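PDB 1TY0: putative exotoxin (superantigen) from Streptococcus pyogenes, which probably acts as a superantigen toxin that can use a common surface for T-cell receptor binding and dimerization, and binds zinc. Local coordinates for residues A[93-98]-A[126-131]; A[10-15]-A[149-154]. All blocks are in the same frame, centred on the assembly; numbering follows the deposited sequence.

Interaction 1. Residues A[93-98]-A[126-131]; sequences PSVNSN and KPIFTI
P93, the last residue of strand 84-93, meets I128 through its ring: CD of P93 lies 4.1 Å from CG2 of I128, the two side chains crossing at about a right angle. Its carbonyl oxygen accepts from a water. That water donates to O of P93 at 2.9 Å and to O of I128 at 2.6 Å, and no direct hydrogen bond joins the two segments. V95 follows, and both of its methyls are used. CG2 slides past the P127 ring, 3.7 Å from CG of P127, while CG1 reaches CD1 of I128 at 4.1 Å; with CG1 anti to the carbonyl carbon (chi1 -61°), the fork straddles both neighbours. In this two-domain toxin fold, an OB fold joined to a beta-grasp domain, the loop running from strand 84-93 towards strand 105-110 packs on the start of the short beta-grasp strand 128-130, which pairs with strand 195-197. The side-chain amide of N96 then comes against CG and CD of P127 from the opposite direction. N98 draws the loop together: its ND2 donates to OG of S94 at 2.9 Å, nearly straight (174°) and in the amide plane. OD1 of N98, hydrogen-bonded to N71, passes 4.0 Å from CD of P127 and also lies near CB of K126, whose bent chain carries NZ away to a salt bridge with E133.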
loop_
_atom_site.group_PDB
_atom_site.type_symbol
_atom_site.label_atom_id
_atom_site.label_comp_id
_atom_site.label_asym_id
_atom_site.label_seq_id
_atom_site.Cartn_x
_atom_site.Cartn_y
_atom_site.Cartn_z
ATOM N N PRO A 93 -1.229 -4.319 22.481
ATOM C CA PRO A 93 -0.251 -5.070 23.266
ATOM C C PRO A 93 -0.063 -6.443 22.633
ATOM O O PRO A 93 -1.038 -7.069 22.212
ATOM C CB PRO A 93 -0.916 -5.178 24.639
ATOM C CG PRO A 93 -1.817 -3.986 24.690
ATOM C CD PRO A 93 -2.394 -3.949 23.300
ATOM N N SER A 94 1.181 -6.898 22.536
ATOM C CA SER A 94 1.460 -8.225 21.995
ATOM C C SER A 94 1.533 -9.097 23.242
ATOM O O SER A 94 2.474 -8.977 24.025
ATOM C CB SER A 94 2.804 -8.244 21.265
ATOM O OG SER A 94 3.060 -9.529 20.723
ATOM N N VAL A 95 0.546 -9.967 23.433
ATOM C CA VAL A 95 0.511 -10.804 24.631
ATOM C C VAL A 95 0.759 -12.297 24.441
ATOM O O VAL A 95 0.753 -13.056 25.411
ATOM C CB VAL A 95 -0.827 -10.619 25.378
ATOM C CG1 VAL A 95 -0.980 -9.168 25.802
ATOM C CG2 VAL A 95 -1.990 -11.032 24.483
ATOM N N ASN A 96 0.971 -12.725 23.202
ATOM C CA ASN A 96 1.240 -14.133 22.946
ATOM C C ASN A 96 1.835 -14.362 21.566
ATOM O O ASN A 96 2.386 -13.440 20.964
ATOM C CB ASN A 96 -0.029 -14.981 23.143
ATOM C CG ASN A 96 -1.153 -14.615 22.186
ATOM O OD1 ASN A 96 -2.254 -15.162 22.280
ATOM N ND2 ASN A 96 -0.885 -13.697 21.265
ATOM N N SER A 97 1.730 -15.592 21.073
ATOM C CA SER A 97 2.281 -15.952 19.771
ATOM C C SER A 97 1.573 -15.280 18.599
ATOM O O SER A 97 1.978 -15.447 17.446
ATOM C CB SER A 97 2.244 -17.472 19.590
ATOM O OG SER A 97 0.921 -17.965 19.709
ATOM N N ASN A 98 0.522 -14.522 18.896
ATOM C CA ASN A 98 -0.237 -13.823 17.865
ATOM C C ASN A 98 -0.601 -14.767 16.725
ATOM O O ASN A 98 -0.328 -14.486 15.557
ATOM C CB ASN A 98 0.578 -12.643 17.325
ATOM C CG ASN A 98 0.892 -11.616 18.398
ATOM O OD1 ASN A 98 -0.014 -11.066 19.028
ATOM N ND2 ASN A 98 2.179 -11.353 18.611
ATOM N N LYS A 126 -4.504 -11.855 15.893
ATOM C CA LYS A 126 -4.120 -11.369 17.213
ATOM C C LYS A 126 -5.310 -11.401 18.174
ATOM O O LYS A 126 -6.451 -11.169 17.773
ATOM C CB LYS A 126 -3.524 -9.953 17.112
ATOM C CG LYS A 126 -4.320 -8.977 16.266
ATOM C CD LYS A 126 -3.675 -7.584 16.242
ATOM C CE LYS A 126 -2.398 -7.546 15.410
ATOM N NZ LYS A 126 -2.639 -7.838 13.964
ATOM N N PRO A 127 -5.056 -11.714 19.458
ATOM C CA PRO A 127 -6.090 -11.789 20.498
ATOM C C PRO A 127 -6.667 -10.433 20.894
ATOM O O PRO A 127 -7.772 -10.349 21.434
ATOM C CB PRO A 127 -5.364 -12.482 21.649
ATOM C CG PRO A 127 -3.963 -11.979 21.498
ATOM C CD PRO A 127 -3.742 -12.104 20.005
ATOM N N ILE A 128 -5.905 -9.378 20.623
ATOM C CA ILE A 128 -6.313 -8.008 20.914
ATOM C C ILE A 128 -6.048 -7.269 19.608
ATOM O O ILE A 128 -4.928 -7.296 19.103
ATOM C CB ILE A 128 -5.442 -7.398 22.030
ATOM C CG1 ILE A 128 -5.568 -8.236 23.301
ATOM C CG2 ILE A 128 -5.872 -5.973 22.314
ATOM C CD1 ILE A 128 -4.619 -7.812 24.396
ATOM N N PHE A 129 -7.068 -6.627 19.053
ATOM C CA PHE A 129 -6.897 -5.932 17.778
ATOM C C PHE A 129 -7.570 -4.567 17.730
ATOM O O PHE A 129 -8.482 -4.275 18.512
ATOM C CB PHE A 129 -7.429 -6.817 16.640
ATOM C CG PHE A 129 -8.902 -7.116 16.734
ATOM C CD1 PHE A 129 -9.837 -6.237 16.207
ATOM C CD2 PHE A 129 -9.353 -8.270 17.376
ATOM C CE1 PHE A 129 -11.210 -6.493 16.313
ATOM C CE2 PHE A 129 -10.718 -8.535 17.491
ATOM C CZ PHE A 129 -11.649 -7.644 16.958
ATOM N N THR A 130 -7.117 -3.725 16.808
ATOM C CA THR A 130 -7.700 -2.394 16.673
ATOM C C THR A 130 -8.891 -2.433 15.726
ATOM O O THR A 130 -8.974 -3.287 14.838
ATOM C CB THR A 130 -6.686 -1.373 16.104
ATOM O OG1 THR A 130 -6.292 -1.769 14.780
ATOM C CG2 THR A 130 -5.458 -1.287 16.998
ATOM N N ILE A 131 -9.821 -1.509 15.923
ATOM C CA ILE A 131 -10.968 -1.421 15.046
ATOM C C ILE A 131 -10.421 -1.038 13.674
ATOM O O ILE A 131 -11.001 -1.384 12.656
ATOM C CB ILE A 131 -11.976 -0.366 15.555
ATOM C CG1 ILE A 131 -12.574 -0.860 16.878
ATOM C CG2 ILE A 131 -13.077 -0.127 14.513
ATOM C CD1 ILE A 131 -13.563 0.089 17.521
HETATM O O HOH W 1 -2.395 -7.404 19.720
#

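Interaction 2. Residues A[10-15]-A[149-154]; sequences VKLQLN and YDPNSP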
loop_
_atom_site.group_PDB
_atom_site.type_symbol
_atom_site.label_atom_id
_atom_site.label_comp_id
_atom_site.label_asym_id
_atom_site.label_seq_id
_atom_site.Cartn_x
_atom_site.Cartn_y
_atom_site.Cartn_z
ATOM N N VAL A 10 -17.399 10.974 -3.561
ATOM C CA VAL A 10 -17.082 10.548 -2.203
ATOM C C VAL A 10 -16.605 9.098 -2.251
ATOM O O VAL A 10 -15.608 8.733 -1.625
ATOM C CB VAL A 10 -18.329 10.651 -1.290
ATOM C CG1 VAL A 10 -18.073 9.964 0.045
ATOM C CG2 VAL A 10 -18.684 12.122 -1.071
ATOM N N LYS A 11 -17.317 8.276 -3.012
ATOM C CA LYS A 11 -16.958 6.872 -3.139
ATOM C C LYS A 11 -15.593 6.737 -3.808
ATOM O O LYS A 11 -14.798 5.872 -3.446
ATOM C CB LYS A 11 -18.041 6.127 -3.929
ATOM C CG LYS A 11 -19.379 6.111 -3.198
ATOM C CD LYS A 11 -20.542 5.678 -4.081
ATOM C CE LYS A 11 -20.630 4.170 -4.211
ATOM N NZ LYS A 11 -21.909 3.777 -4.872
ATOM N N LEU A 12 -15.310 7.608 -4.768
ATOM C CA LEU A 12 -14.023 7.562 -5.450
ATOM C C LEU A 12 -12.874 7.833 -4.484
ATOM O O LEU A 12 -11.848 7.160 -4.538
ATOM C CB LEU A 12 -14.001 8.569 -6.601
ATOM C CG LEU A 12 -14.889 8.167 -7.782
ATOM C CD1 LEU A 12 -14.837 9.233 -8.868
ATOM C CD2 LEU A 12 -14.412 6.828 -8.333
ATOM N N GLN A 13 -13.043 8.813 -3.598
ATOM C CA GLN A 13 -12.000 9.128 -2.623
ATOM C C GLN A 13 -11.781 7.958 -1.660
ATOM O O GLN A 13 -10.656 7.679 -1.256
ATOM C CB GLN A 13 -12.366 10.378 -1.814
ATOM C CG GLN A 13 -12.302 11.675 -2.601
ATOM C CD GLN A 13 -10.936 11.916 -3.211
ATOM O OE1 GLN A 13 -9.960 12.171 -2.507
ATOM N NE2 GLN A 13 -10.861 11.829 -4.530
ATOM N N LEU A 14 -12.864 7.280 -1.293
ATOM C CA LEU A 14 -12.773 6.153 -0.376
ATOM C C LEU A 14 -12.141 4.938 -1.033
ATOM O O LEU A 14 -11.336 4.235 -0.413
ATOM C CB LEU A 14 -14.160 5.800 0.157
ATOM C CG LEU A 14 -14.697 6.815 1.166
ATOM C CD1 LEU A 14 -16.194 6.638 1.374
ATOM C CD2 LEU A 14 -13.934 6.644 2.470
ATOM N N ASN A 15 -12.497 4.693 -2.290
ATOM C CA ASN A 15 -11.954 3.551 -3.004
ATOM C C ASN A 15 -10.444 3.704 -3.106
ATOM O O ASN A 15 -9.698 2.752 -2.877
ATOM C CB ASN A 15 -12.581 3.439 -4.394
ATOM C CG ASN A 15 -12.350 2.081 -5.017
ATOM O OD1 ASN A 15 -11.365 1.868 -5.722
ATOM N ND2 ASN A 15 -13.246 1.143 -4.734
ATOM N N TYR A 149 -17.700 0.908 -3.127
ATOM C CA TYR A 149 -17.164 2.226 -3.459
ATOM C C TYR A 149 -17.091 2.450 -4.966
ATOM O O TYR A 149 -16.414 3.367 -5.437
ATOM C CB TYR A 149 -15.779 2.441 -2.827
ATOM C CG TYR A 149 -15.783 2.469 -1.310
ATOM C CD1 TYR A 149 -16.837 3.051 -0.598
ATOM C CD2 TYR A 149 -14.724 1.923 -0.583
ATOM C CE1 TYR A 149 -16.832 3.080 0.799
ATOM C CE2 TYR A 149 -14.711 1.951 0.808
ATOM C CZ TYR A 149 -15.764 2.527 1.495
ATOM O OH TYR A 149 -15.761 2.529 2.871
ATOM N N ASP A 150 -17.788 1.607 -5.724
ATOM C CA ASP A 150 -17.818 1.751 -7.179
ATOM C C ASP A 150 -18.967 2.702 -7.486
ATOM O O ASP A 150 -20.058 2.556 -6.948
ATOM C CB ASP A 150 -18.073 0.403 -7.860
ATOM C CG ASP A 150 -17.955 0.483 -9.373
ATOM O OD1 ASP A 150 -16.839 0.294 -9.903
ATOM O OD2 ASP A 150 -18.978 0.747 -10.035
ATOM N N PRO A 151 -18.737 3.690 -8.362
ATOM C CA PRO A 151 -19.797 4.644 -8.702
ATOM C C PRO A 151 -21.064 3.999 -9.254
ATOM O O PRO A 151 -22.145 4.588 -9.190
ATOM C CB PRO A 151 -19.122 5.554 -9.726
ATOM C CG PRO A 151 -18.162 4.623 -10.408
ATOM C CD PRO A 151 -17.559 3.890 -9.223
ATOM N N ASN A 152 -20.938 2.788 -9.786
ATOM C CA ASN A 152 -22.096 2.117 -10.360
ATOM C C ASN A 152 -22.840 1.163 -9.424
ATOM O O ASN A 152 -23.787 0.489 -9.840
ATOM C CB ASN A 152 -21.687 1.409 -11.654
ATOM C CG ASN A 152 -21.219 2.386 -12.723
ATOM O OD1 ASN A 152 -21.954 3.296 -13.113
ATOM N ND2 ASN A 152 -19.993 2.206 -13.195
ATOM N N SER A 153 -22.415 1.099 -8.164
ATOM C CA SER A 153 -23.107 0.258 -7.191
ATOM C C SER A 153 -24.189 1.164 -6.599
ATOM O O SER A 153 -24.002 2.374 -6.503
ATOM C CB SER A 153 -22.151 -0.212 -6.087
ATOM O OG SER A 153 -21.672 0.882 -5.328
ATOM N N PRO A 154 -25.333 0.591 -6.191
ATOM C CA PRO A 154 -26.432 1.380 -5.621
ATOM C C PRO A 154 -26.236 1.861 -4.184
ATOM O O PRO A 154 -26.999 2.693 -3.695
ATOM C CB PRO A 154 -27.619 0.435 -5.743
ATOM C CG PRO A 154 -26.985 -0.896 -5.458
ATOM C CD PRO A 154 -25.703 -0.832 -6.281
HETATM O O HOH W 2 -22.739 5.765 -6.755
#
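With a bend at chi3 (81°), the K11 chain leaves helix 5-18 and lays its amine beside the turn of 149-154, while chi1 of -65° swings the Y149 ring under L14. CB of L14 sits over the ring centre, 3.7 Å from the centroid and 3° off the normal, a CH-pi contact; CD1 of L14 adds a touch at CE1 of Y149. Next along the helix, ND2 of N15 lies 3.4 Å from CB of Y149, its amide plane almost perpendicular to the ring. NZ of K11 donates to O of D150 at 3.0 Å, coming from above the carbonyl plane; N of S153 bonds the same oxygen from the opposite face, closing the type I turn D150-S153. OD2 of D150 takes the N-H of N152, an Asx turn. OG of S153 is 2.9 Å from NZ of K11, and a water links NZ to O of P151. NZ also hydrogen-bonds O of Y155, and OH of Y149 hydrogen-bonds O of L174. The D150 carboxylate does not touch the lysine amine, whose charge is probably solvated by carbonyl oxygens and water; these bonds join helix 5-18 to the beta-grasp loop.

Interactions 1 and 2 lie on opposite sides of the chain's centre, their own centres 32 Å apart and their nearest atoms about 12 Å apart, so they do not touch. Helix 131-146 bridges the gap: it starts just after strand 128-130 of interaction 1 and ends shortly before 149-154 of interaction 2, and its M143 and R139 pack against the latter. Interaction 1 sets the loop after strand 84-93 against strand 128-130; interaction 2 sets the N-terminal helix against a much later beta-grasp loop. Both lie away from H169, H203 and D205, which bind zinc in this protein although none is bound to this chain in the model. Only interaction 2 approaches the second subunit, with Q13 packing on Y16 of that chain.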